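Local structure of regulatory protein AsnC (Escherichia coli, 2CG4) at residues 68-77 with 131-141; 89-97 with 106-114. The protein activates transcription of asnA, regulates its own transcription and represses gidA expression post-transcriptionally, binding DNA in a sequence-specific manner. The protein carries 1 engineered substitution. One frame throughout, in Å; residues are numbered along the deposited sequence.

Contact 1: residues 68-77 with 131-141. With ASN (asparagine), chain C.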
loop_
_atom_site.group_PDB
_atom_site.type_symbol
_atom_site.label_atom_id
_atom_site.label_comp_id
_atom_site.label_asym_id
_atom_site.label_seq_id
_atom_site.Cartn_x
_atom_site.Cartn_y
_atom_site.Cartn_z
ATOM N N VAL A 68 1.107 -9.347 25.474
ATOM C CA VAL A 68 1.310 -8.659 24.201
ATOM C C VAL A 68 2.580 -9.114 23.478
ATOM O O VAL A 68 3.667 -8.558 23.673
ATOM C CB VAL A 68 1.331 -7.135 24.369
ATOM C CG1 VAL A 68 1.488 -6.477 23.022
ATOM C CG2 VAL A 68 0.053 -6.670 25.016
ATOM N N GLY A 69 2.431 -10.131 22.644
ATOM C CA GLY A 69 3.439 -10.441 21.646
ATOM C C GLY A 69 3.152 -9.690 20.367
ATOM O O GLY A 69 2.004 -9.351 20.066
ATOM N N CYS A 70 4.192 -9.419 19.603
ATOM C CA CYS A 70 3.984 -8.768 18.328
ATOM C C CYS A 70 5.084 -9.100 17.322
ATOM O O CYS A 70 6.156 -9.565 17.693
ATOM C CB CYS A 70 3.827 -7.269 18.530
ATOM S SG CYS A 70 5.243 -6.489 19.264
ATOM N N PHE A 71 4.783 -8.902 16.045
ATOM C CA PHE A 71 5.797 -8.806 15.012
ATOM C C PHE A 71 5.940 -7.345 14.643
ATOM O O PHE A 71 4.951 -6.610 14.620
ATOM C CB PHE A 71 5.394 -9.612 13.782
ATOM C CG PHE A 71 5.360 -11.098 14.016
ATOM C CD1 PHE A 71 4.181 -11.729 14.396
ATOM C CD2 PHE A 71 6.509 -11.867 13.852
ATOM C CE1 PHE A 71 4.156 -13.108 14.609
ATOM C CE2 PHE A 71 6.486 -13.246 14.060
ATOM C CZ PHE A 71 5.309 -13.865 14.443
ATOM N N ILE A 72 7.174 -6.925 14.383
ATOM C CA ILE A 72 7.456 -5.575 13.939
ATOM C C ILE A 72 8.229 -5.659 12.637
ATOM O O ILE A 72 9.206 -6.398 12.536
ATOM C CB ILE A 72 8.248 -4.805 15.017
ATOM C CG1 ILE A 72 7.602 -5.054 16.387
ATOM C CG2 ILE A 72 8.313 -3.317 14.709
ATOM C CD1 ILE A 72 8.201 -4.285 17.494
ATOM N N GLY A 73 7.764 -4.938 11.621
ATOM C CA GLY A 73 8.543 -4.766 10.403
ATOM C C GLY A 73 9.360 -3.500 10.550
ATOM O O GLY A 73 8.829 -2.441 10.854
ATOM N N ILE A 74 10.662 -3.603 10.366
ATOM C CA ILE A 74 11.521 -2.431 10.482
ATOM C C ILE A 74 11.862 -1.914 9.091
ATOM O O ILE A 74 12.284 -2.679 8.231
ATOM C CB ILE A 74 12.794 -2.745 11.278
ATOM C CG1 ILE A 74 12.469 -2.828 12.774
ATOM C CG2 ILE A 74 13.869 -1.693 11.023
ATOM C CD1 ILE A 74 12.409 -4.222 13.290
ATOM N N ILE A 75 11.627 -0.622 8.866
ATOM C CA ILE A 75 12.115 0.044 7.672
ATOM C C ILE A 75 13.310 0.954 7.998
ATOM O O ILE A 75 13.231 1.835 8.860
ATOM C CB ILE A 75 10.998 0.839 6.955
ATOM C CG1 ILE A 75 9.866 -0.101 6.510
ATOM C CG2 ILE A 75 11.567 1.588 5.753
ATOM C CD1 ILE A 75 8.641 -0.106 7.442
ATOM N N LEU A 76 14.413 0.720 7.299
ATOM C CA LEU A 76 15.664 1.409 7.549
ATOM C C LEU A 76 15.794 2.587 6.595
ATOM O O LEU A 76 15.131 2.623 5.555
ATOM C CB LEU A 76 16.834 0.452 7.319
ATOM C CG LEU A 76 16.949 -0.762 8.234
ATOM C CD1 LEU A 76 18.129 -1.589 7.815
ATOM C CD2 LEU A 76 17.068 -0.336 9.679
ATOM N N LYS A 77 16.663 3.539 6.939
ATOM C CA LYS A 77 16.771 4.770 6.174
ATOM C C LYS A 77 17.462 4.460 4.876
ATOM O O LYS A 77 17.237 5.118 3.858
ATOM C CB LYS A 77 17.557 5.822 6.952
ATOM C CG LYS A 77 16.744 6.508 8.045
ATOM C CD LYS A 77 17.654 7.139 9.068
ATOM C CE LYS A 77 16.853 7.765 10.179
ATOM N NZ LYS A 77 17.743 8.279 11.262
ATOM N N ASP A 131 19.310 4.271 15.499
ATOM C CA ASP A 131 19.432 5.457 14.667
ATOM C C ASP A 131 19.251 5.180 13.171
ATOM O O ASP A 131 18.820 6.059 12.431
ATOM C CB ASP A 131 20.790 6.122 14.941
ATOM C CG ASP A 131 21.272 6.947 13.783
ATOM O OD1 ASP A 131 20.851 8.123 13.683
ATOM O OD2 ASP A 131 22.062 6.417 12.964
ATOM N N GLU A 132 19.577 3.960 12.738
ATOM C CA GLU A 132 19.331 3.494 11.358
ATOM C C GLU A 132 17.850 3.316 10.979
ATOM O O GLU A 132 17.531 3.047 9.822
ATOM C CB GLU A 132 20.040 2.154 11.106
ATOM C CG GLU A 132 21.566 2.203 11.163
ATOM C CD GLU A 132 22.110 1.886 12.544
ATOM O OE1 GLU A 132 23.299 1.505 12.653
ATOM O OE2 GLU A 132 21.349 2.013 13.524
ATOM N N ILE A 133 16.952 3.444 11.946
ATOM C CA ILE A 133 15.559 3.052 11.740
ATOM C C ILE A 133 14.727 4.270 11.344
ATOM O O ILE A 133 14.728 5.296 12.035
ATOM C CB ILE A 133 14.983 2.357 13.000
ATOM C CG1 ILE A 133 15.402 0.887 13.025
ATOM C CG2 ILE A 133 13.487 2.471 13.050
ATOM C CD1 ILE A 133 15.293 0.227 14.389
ATOM N N GLN A 134 14.035 4.166 10.215
ATOM C CA GLN A 134 13.190 5.258 9.753
ATOM C C GLN A 134 11.765 5.084 10.263
ATOM O O GLN A 134 11.169 6.029 10.782
ATOM C CB GLN A 134 13.227 5.392 8.223
ATOM C CG GLN A 134 11.869 5.296 7.561
ATOM C CD GLN A 134 11.799 6.022 6.231
ATOM O OE1 GLN A 134 11.024 6.975 6.085
ATOM N NE2 GLN A 134 12.592 5.572 5.246
ATOM N N SER A 135 11.226 3.875 10.129
ATOM C CA SER A 135 9.903 3.571 10.686
ATOM C C SER A 135 9.797 2.137 11.180
ATOM O O SER A 135 10.550 1.265 10.749
ATOM C CB SER A 135 8.803 3.864 9.665
ATOM O OG SER A 135 9.044 3.180 8.448
ATOM N N THR A 136 8.870 1.912 12.107
ATOM C CA THR A 136 8.419 0.573 12.438
ATOM C C THR A 136 6.945 0.386 12.082
ATOM O O THR A 136 6.199 1.352 11.988
ATOM C CB THR A 136 8.648 0.240 13.931
ATOM O OG1 THR A 136 8.157 1.302 14.768
ATOM C CG2 THR A 136 10.110 0.002 14.194
ATOM N N GLU A 137 6.534 -0.853 11.870
ATOM C CA GLU A 137 5.104 -1.200 11.768
ATOM C C GLU A 137 4.888 -2.455 12.573
ATOM O O GLU A 137 5.398 -3.510 12.205
ATOM C CB GLU A 137 4.715 -1.486 10.330
ATOM C CG GLU A 137 4.351 -0.268 9.518
ATOM C CD GLU A 137 4.258 -0.579 8.035
ATOM O OE1 GLU A 137 4.945 0.109 7.249
ATOM O OE2 GLU A 137 3.508 -1.515 7.662
ATOM N N THR A 138 4.171 -2.353 13.686
ATOM C CA THR A 138 4.043 -3.507 14.551
ATOM C C THR A 138 2.643 -4.164 14.441
ATOM O O THR A 138 1.621 -3.466 14.455
ATOM C CB THR A 138 4.516 -3.206 16.014
ATOM O OG1 THR A 138 3.412 -3.131 16.911
ATOM C CG2 THR A 138 5.291 -1.917 16.087
ATOM N N LEU A 139 2.634 -5.494 14.272
ATOM C CA LEU A 139 1.404 -6.311 14.137
ATOM C C LEU A 139 1.085 -7.060 15.441
ATOM O O LEU A 139 1.677 -8.096 15.733
ATOM C CB LEU A 139 1.559 -7.346 13.020
ATOM C CG LEU A 139 1.650 -6.920 11.550
ATOM C CD1 LEU A 139 2.844 -5.983 11.298
ATOM C CD2 LEU A 139 1.761 -8.162 10.690
ATOM N N ILE A 140 0.148 -6.537 16.221
ATOM C CA ILE A 140 -0.099 -7.065 17.545
ATOM C C ILE A 140 -0.852 -8.384 17.452
ATOM O O ILE A 140 -1.856 -8.500 16.726
ATOM C CB ILE A 140 -0.854 -6.042 18.415
ATOM C CG1 ILE A 140 0.063 -4.853 18.717
ATOM C CG2 ILE A 140 -1.369 -6.679 19.702
ATOM C CD1 ILE A 140 -0.118 -4.265 20.102
ATOM N N VAL A 141 -0.345 -9.393 18.163
ATOM C CA VAL A 141 -0.992 -10.696 18.201
ATOM C C VAL A 141 -2.157 -10.636 19.170
ATOM O O VAL A 141 -2.012 -10.243 20.335
ATOM C CB VAL A 141 -0.013 -11.849 18.590
ATOM C CG1 VAL A 141 -0.702 -13.184 18.477
ATOM C CG2 VAL A 141 1.231 -11.833 17.702
HETATM N N ASN C . 3.745 2.868 13.602
HETATM C CA ASN C . 4.668 2.343 14.651
HETATM C C ASN C . 4.611 0.844 14.774
HETATM O O ASN C . 3.535 0.235 14.733
HETATM C CB ASN C . 4.376 2.978 15.999
HETATM C CG ASN C . 4.711 4.438 16.017
HETATM O OD1 ASN C . 5.848 4.831 15.747
HETATM N ND2 ASN C . 3.722 5.261 16.313
HETATM O OXT ASN C . 5.665 0.232 14.892
HETATM O O HOH W 1 -0.457 -11.062 22.327
#
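Ile72 lies alongside Thr138 and Thr136, all three pointing the same way, and its CG1 overlaps Thr138 CB at 3.6 Å. These residues belong to the strand outermost in this chain, and its neighbour, in the four-stranded antiparallel sheet of the Lrp/AsnC ligand-binding domain, an alpha+beta, ferredoxin-like domain in which helix 116-127 packs on this face: Leu123 touches both threonines, Leu119 both Cys70 and Ile140. With chi1 -45°, Ile72 CG1 stands beside the backbone N and runs along Thr138, while CG2, anti to that N, reaches Thr136 CB at 3.7 Å. Beyond it, Ile74 crosses Ile133, with CG2 to CG1 at 3.6 Å. On the other face Ile75 packs over Ser135, while Glu137, whose OE2 bonds to Tyr105, brings OE1 to 3.7 Å from Ile75 CD1. Strand 133-140 also binds the effector: Thr138 N donates to O of the bound asparagine at 2.9 Å, and backbone carbonyls of a second subunit complete the site. A classic beta bulge breaks the ladder, Gln134 and Ser135 both facing Ile75, so that Ile75 O is gripped by two amides. Past it, extended Lys77 reaches across, and its NZ donates to Asp131 O at 2.7 Å, nearly in line with the carbonyl bond.

Contact 2: residues 89-97 with 106-114. With ASN (asparagine), chain B.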
loop_
_atom_site.group_PDB
_atom_site.type_symbol
_atom_site.label_atom_id
_atom_site.label_comp_id
_atom_site.label_asym_id
_atom_site.label_seq_id
_atom_site.Cartn_x
_atom_site.Cartn_y
_atom_site.Cartn_z
ATOM N N LEU A 89 19.641 -4.405 17.645
ATOM C CA LEU A 89 18.400 -5.070 18.037
ATOM C C LEU A 89 18.715 -6.246 18.925
ATOM O O LEU A 89 18.005 -6.497 19.894
ATOM C CB LEU A 89 17.595 -5.532 16.822
ATOM C CG LEU A 89 16.810 -4.460 16.056
ATOM C CD1 LEU A 89 16.440 -4.987 14.687
ATOM C CD2 LEU A 89 15.565 -4.004 16.831
ATOM N N GLU A 90 19.787 -6.963 18.596
ATOM C CA GLU A 90 20.073 -8.254 19.214
ATOM C C GLU A 90 20.421 -8.103 20.696
ATOM O O GLU A 90 20.215 -9.018 21.484
ATOM C CB GLU A 90 21.161 -9.016 18.429
ATOM C CG GLU A 90 22.473 -9.235 19.170
ATOM C CD GLU A 90 22.481 -10.481 20.042
ATOM O OE1 GLU A 90 21.904 -11.515 19.643
ATOM O OE2 GLU A 90 23.077 -10.432 21.133
ATOM N N SER A 91 20.919 -6.932 21.071
ATOM C CA SER A 91 21.151 -6.606 22.482
ATOM C C SER A 91 19.870 -6.542 23.327
ATOM O O SER A 91 19.939 -6.434 24.553
ATOM C CB SER A 91 21.923 -5.290 22.608
ATOM O OG SER A 91 22.947 -5.214 21.635
ATOM N N LEU A 92 18.711 -6.608 22.684
ATOM C CA LEU A 92 17.447 -6.431 23.391
ATOM C C LEU A 92 16.786 -7.766 23.694
ATOM O O LEU A 92 16.608 -8.591 22.801
ATOM C CB LEU A 92 16.494 -5.535 22.591
ATOM C CG LEU A 92 17.027 -4.147 22.218
ATOM C CD1 LEU A 92 16.132 -3.452 21.198
ATOM C CD2 LEU A 92 17.217 -3.296 23.467
ATOM N N ASP A 93 16.414 -7.963 24.957
ATOM C CA ASP A 93 15.876 -9.239 25.422
ATOM C C ASP A 93 14.424 -9.463 25.000
ATOM O O ASP A 93 13.946 -10.593 24.984
ATOM C CB ASP A 93 15.983 -9.337 26.948
ATOM C CG ASP A 93 17.422 -9.451 27.430
ATOM O OD1 ASP A 93 18.286 -9.904 26.637
ATOM O OD2 ASP A 93 17.681 -9.084 28.603
ATOM N N GLU A 94 13.728 -8.377 24.679
ATOM C CA GLU A 94 12.324 -8.446 24.282
ATOM C C GLU A 94 12.180 -8.933 22.835
ATOM O O GLU A 94 11.127 -9.460 22.438
ATOM C CB GLU A 94 11.652 -7.080 24.479
ATOM C CG GLU A 94 12.637 -5.917 24.561
ATOM C CD GLU A 94 13.136 -5.644 25.972
ATOM O OE1 GLU A 94 12.367 -5.872 26.926
ATOM O OE2 GLU A 94 14.291 -5.188 26.129
ATOM N N VAL A 95 13.259 -8.769 22.068
ATOM C CA VAL A 95 13.372 -9.326 20.725
ATOM C C VAL A 95 13.778 -10.787 20.790
ATOM O O VAL A 95 14.951 -11.087 21.050
ATOM C CB VAL A 95 14.457 -8.615 19.916
ATOM C CG1 VAL A 95 14.520 -9.191 18.516
ATOM C CG2 VAL A 95 14.231 -7.094 19.898
ATOM N N THR A 96 12.824 -11.683 20.528
ATOM C CA THR A 96 13.066 -13.105 20.568
ATOM C C THR A 96 13.427 -13.724 19.205
ATOM O O THR A 96 13.940 -14.841 19.138
ATOM C CB THR A 96 11.844 -13.860 21.135
ATOM O OG1 THR A 96 10.675 -13.512 20.386
ATOM C CG2 THR A 96 11.626 -13.518 22.606
ATOM N N GLU A 97 13.141 -13.019 18.116
ATOM C CA GLU A 97 13.359 -13.581 16.786
ATOM C C GLU A 97 13.610 -12.431 15.855
ATOM O O GLU A 97 13.179 -11.314 16.120
ATOM C CB GLU A 97 12.117 -14.337 16.296
ATOM C CG GLU A 97 11.631 -15.423 17.221
ATOM C CD GLU A 97 10.519 -16.279 16.601
ATOM O OE1 GLU A 97 9.965 -15.888 15.548
ATOM O OE2 GLU A 97 10.193 -17.343 17.174
ATOM N N SER A 106 12.801 -4.214 5.870
ATOM C CA SER A 106 14.214 -4.597 5.950
ATOM C C SER A 106 14.472 -5.741 6.946
ATOM O O SER A 106 15.156 -6.732 6.630
ATOM C CB SER A 106 15.085 -3.389 6.328
ATOM O OG SER A 106 14.598 -2.169 5.767
ATOM N N ILE A 107 13.942 -5.583 8.156
ATOM C CA ILE A 107 13.993 -6.629 9.179
ATOM C C ILE A 107 12.579 -6.907 9.680
ATOM O O ILE A 107 11.761 -5.991 9.778
ATOM C CB ILE A 107 14.886 -6.222 10.363
ATOM C CG1 ILE A 107 16.091 -5.404 9.869
ATOM C CG2 ILE A 107 15.344 -7.458 11.134
ATOM C CD1 ILE A 107 16.995 -4.909 10.952
ATOM N N PHE A 108 12.286 -8.170 9.962
ATOM C CA PHE A 108 11.017 -8.552 10.555
ATOM C C PHE A 108 11.339 -9.272 11.871
ATOM O O PHE A 108 12.071 -10.254 11.875
ATOM C CB PHE A 108 10.252 -9.467 9.582
ATOM C CG PHE A 108 8.813 -9.705 9.951
ATOM C CD1 PHE A 108 7.914 -8.646 10.041
ATOM C CD2 PHE A 108 8.347 -10.992 10.178
ATOM C CE1 PHE A 108 6.580 -8.857 10.373
ATOM C CE2 PHE A 108 7.009 -11.221 10.510
ATOM C CZ PHE A 108 6.127 -10.145 10.609
ATOM N N ILE A 109 10.823 -8.767 12.982
ATOM C CA ILE A 109 11.206 -9.256 14.296
ATOM C C ILE A 109 9.967 -9.589 15.101
ATOM O O ILE A 109 8.902 -9.038 14.862
ATOM C CB ILE A 109 12.065 -8.227 15.104
ATOM C CG1 ILE A 109 11.204 -7.052 15.562
ATOM C CG2 ILE A 109 13.274 -7.748 14.289
ATOM C CD1 ILE A 109 11.984 -5.936 16.286
ATOM N N LYS A 110 10.123 -10.511 16.047
ATOM C CA LYS A 110 9.142 -10.721 17.103
ATOM C C LYS A 110 9.623 -10.084 18.390
ATOM O O LYS A 110 10.772 -10.282 18.783
ATOM C CB LYS A 110 8.931 -12.206 17.336
ATOM C CG LYS A 110 7.517 -12.572 17.650
ATOM C CD LYS A 110 7.464 -13.953 18.245
ATOM C CE LYS A 110 6.035 -14.497 18.261
ATOM N NZ LYS A 110 6.046 -15.927 18.687
ATOM N N VAL A 111 8.760 -9.302 19.037
ATOM C CA VAL A 111 9.014 -8.921 20.413
ATOM C C VAL A 111 7.897 -9.376 21.337
ATOM O O VAL A 111 6.722 -9.327 20.986
ATOM C CB VAL A 111 9.366 -7.413 20.573
ATOM C CG1 VAL A 111 9.667 -6.792 19.224
ATOM C CG2 VAL A 111 8.285 -6.653 21.318
ATOM N N MET A 112 8.301 -9.855 22.510
ATOM C CA MET A 112 7.401 -10.415 23.507
ATOM C C MET A 112 7.354 -9.491 24.710
ATOM O O MET A 112 8.381 -9.244 25.346
ATOM C CB MET A 112 7.914 -11.782 23.943
ATOM C CG MET A 112 7.822 -12.846 22.869
ATOM S SD MET A 112 6.114 -13.173 22.418
ATOM C CE MET A 112 5.499 -13.934 23.914
ATOM N N CYS A 113 6.171 -8.965 25.010
ATOM C CA CYS A 113 6.022 -7.968 26.075
ATOM C C CYS A 113 4.905 -8.324 27.048
ATOM O O CYS A 113 4.009 -9.098 26.726
ATOM C CB CYS A 113 5.778 -6.583 25.477
ATOM S SG CYS A 113 7.285 -5.748 24.957
ATOM N N ARG A 114 4.954 -7.745 28.240
ATOM C CA ARG A 114 3.944 -8.011 29.257
ATOM C C ARG A 114 2.648 -7.220 29.065
ATOM O O ARG A 114 1.552 -7.755 29.280
ATOM C CB ARG A 114 4.512 -7.764 30.649
ATOM C CG ARG A 114 5.267 -8.950 31.212
ATOM C CD ARG A 114 5.976 -8.577 32.502
ATOM N NE ARG A 114 7.244 -9.288 32.633
ATOM C CZ ARG A 114 7.342 -10.575 32.952
ATOM N NH1 ARG A 114 6.241 -11.288 33.168
ATOM N NH2 ARG A 114 8.537 -11.153 33.048
HETATM N N ASN B . 12.724 -6.507 1.734
HETATM C CA ASN B . 13.946 -6.824 0.937
HETATM C C ASN B . 13.622 -7.384 -0.421
HETATM O O ASN B . 12.720 -8.216 -0.576
HETATM C CB ASN B . 14.849 -7.788 1.686
HETATM C CG ASN B . 15.450 -7.162 2.908
HETATM O OD1 ASN B . 16.122 -6.132 2.828
HETATM N ND2 ASN B . 15.196 -7.764 4.055
HETATM O OXT ASN B . 14.260 -6.976 -1.384
HETATM O O HOH W 2 10.790 -11.306 25.631
HETATM O O HOH W 3 10.254 -8.366 27.926
#
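Leu89 and Ile107 reach toward each other tip to tip, CD1 to CD1 at 3.8 Å, and the second branch of the leucine, CD2, meets Ile109 CD1 at 4.1 Å as those two side chains cross. Ile109 holds CG1 between its backbone N and carbonyl carbon (chi1 72°), and this carries CD1 up to the leucine. One residue on, the orientation reverses. Glu97 and Lys110 stand side by side on the other face of the sheet, pointing the same way, their CB atoms 4.0 Å apart; their charged ends stay close without a salt bridge, Glu97 OE1 bonding to Tyr99 and Lys110 NZ to Tyr99 of a third subunit. Thr96 lies across Lys110, with OG1 3.7 Å from the lysine CB. A beta bulge here shifts the pairing by one residue, Val95 facing Val111 and Glu97 facing Lys110. The backbone fastens the hairpin through Met112 N to Glu94 O at 2.9 Å and Thr96 N to Lys110 O at 3.0 Å, whereas Lys110 N approaches Glu97 O from above the carbonyl plane. Strand 107-113 is thus flanked by hairpin partner 95-101 and by strand 68-76, with helix 82-90 resting on Ile107 and helix 116-127 on Val111.

In the fold
Contacts 1 and 2, with centres about 9 Å apart, belong to one sheet and are joined where strand 68-76 of contact 1 runs antiparallel to strand 107-113 of contact 2. Probable hydrogen bonds close this seam, Ile74 N to Ile107 O at 2.7 Å and Ile72 N to Ile109 O at 2.8 Å, while Phe71 CB packs on Phe108 CZ at 3.3 Å. The contacts supply complementary parts of the asparagine site between subunits: Thr138 N from contact 1, and from contact 2 Ser106 O, which accepts from ND2 of a different bound asparagine at 2.8 Å. Both also touch the third subunit.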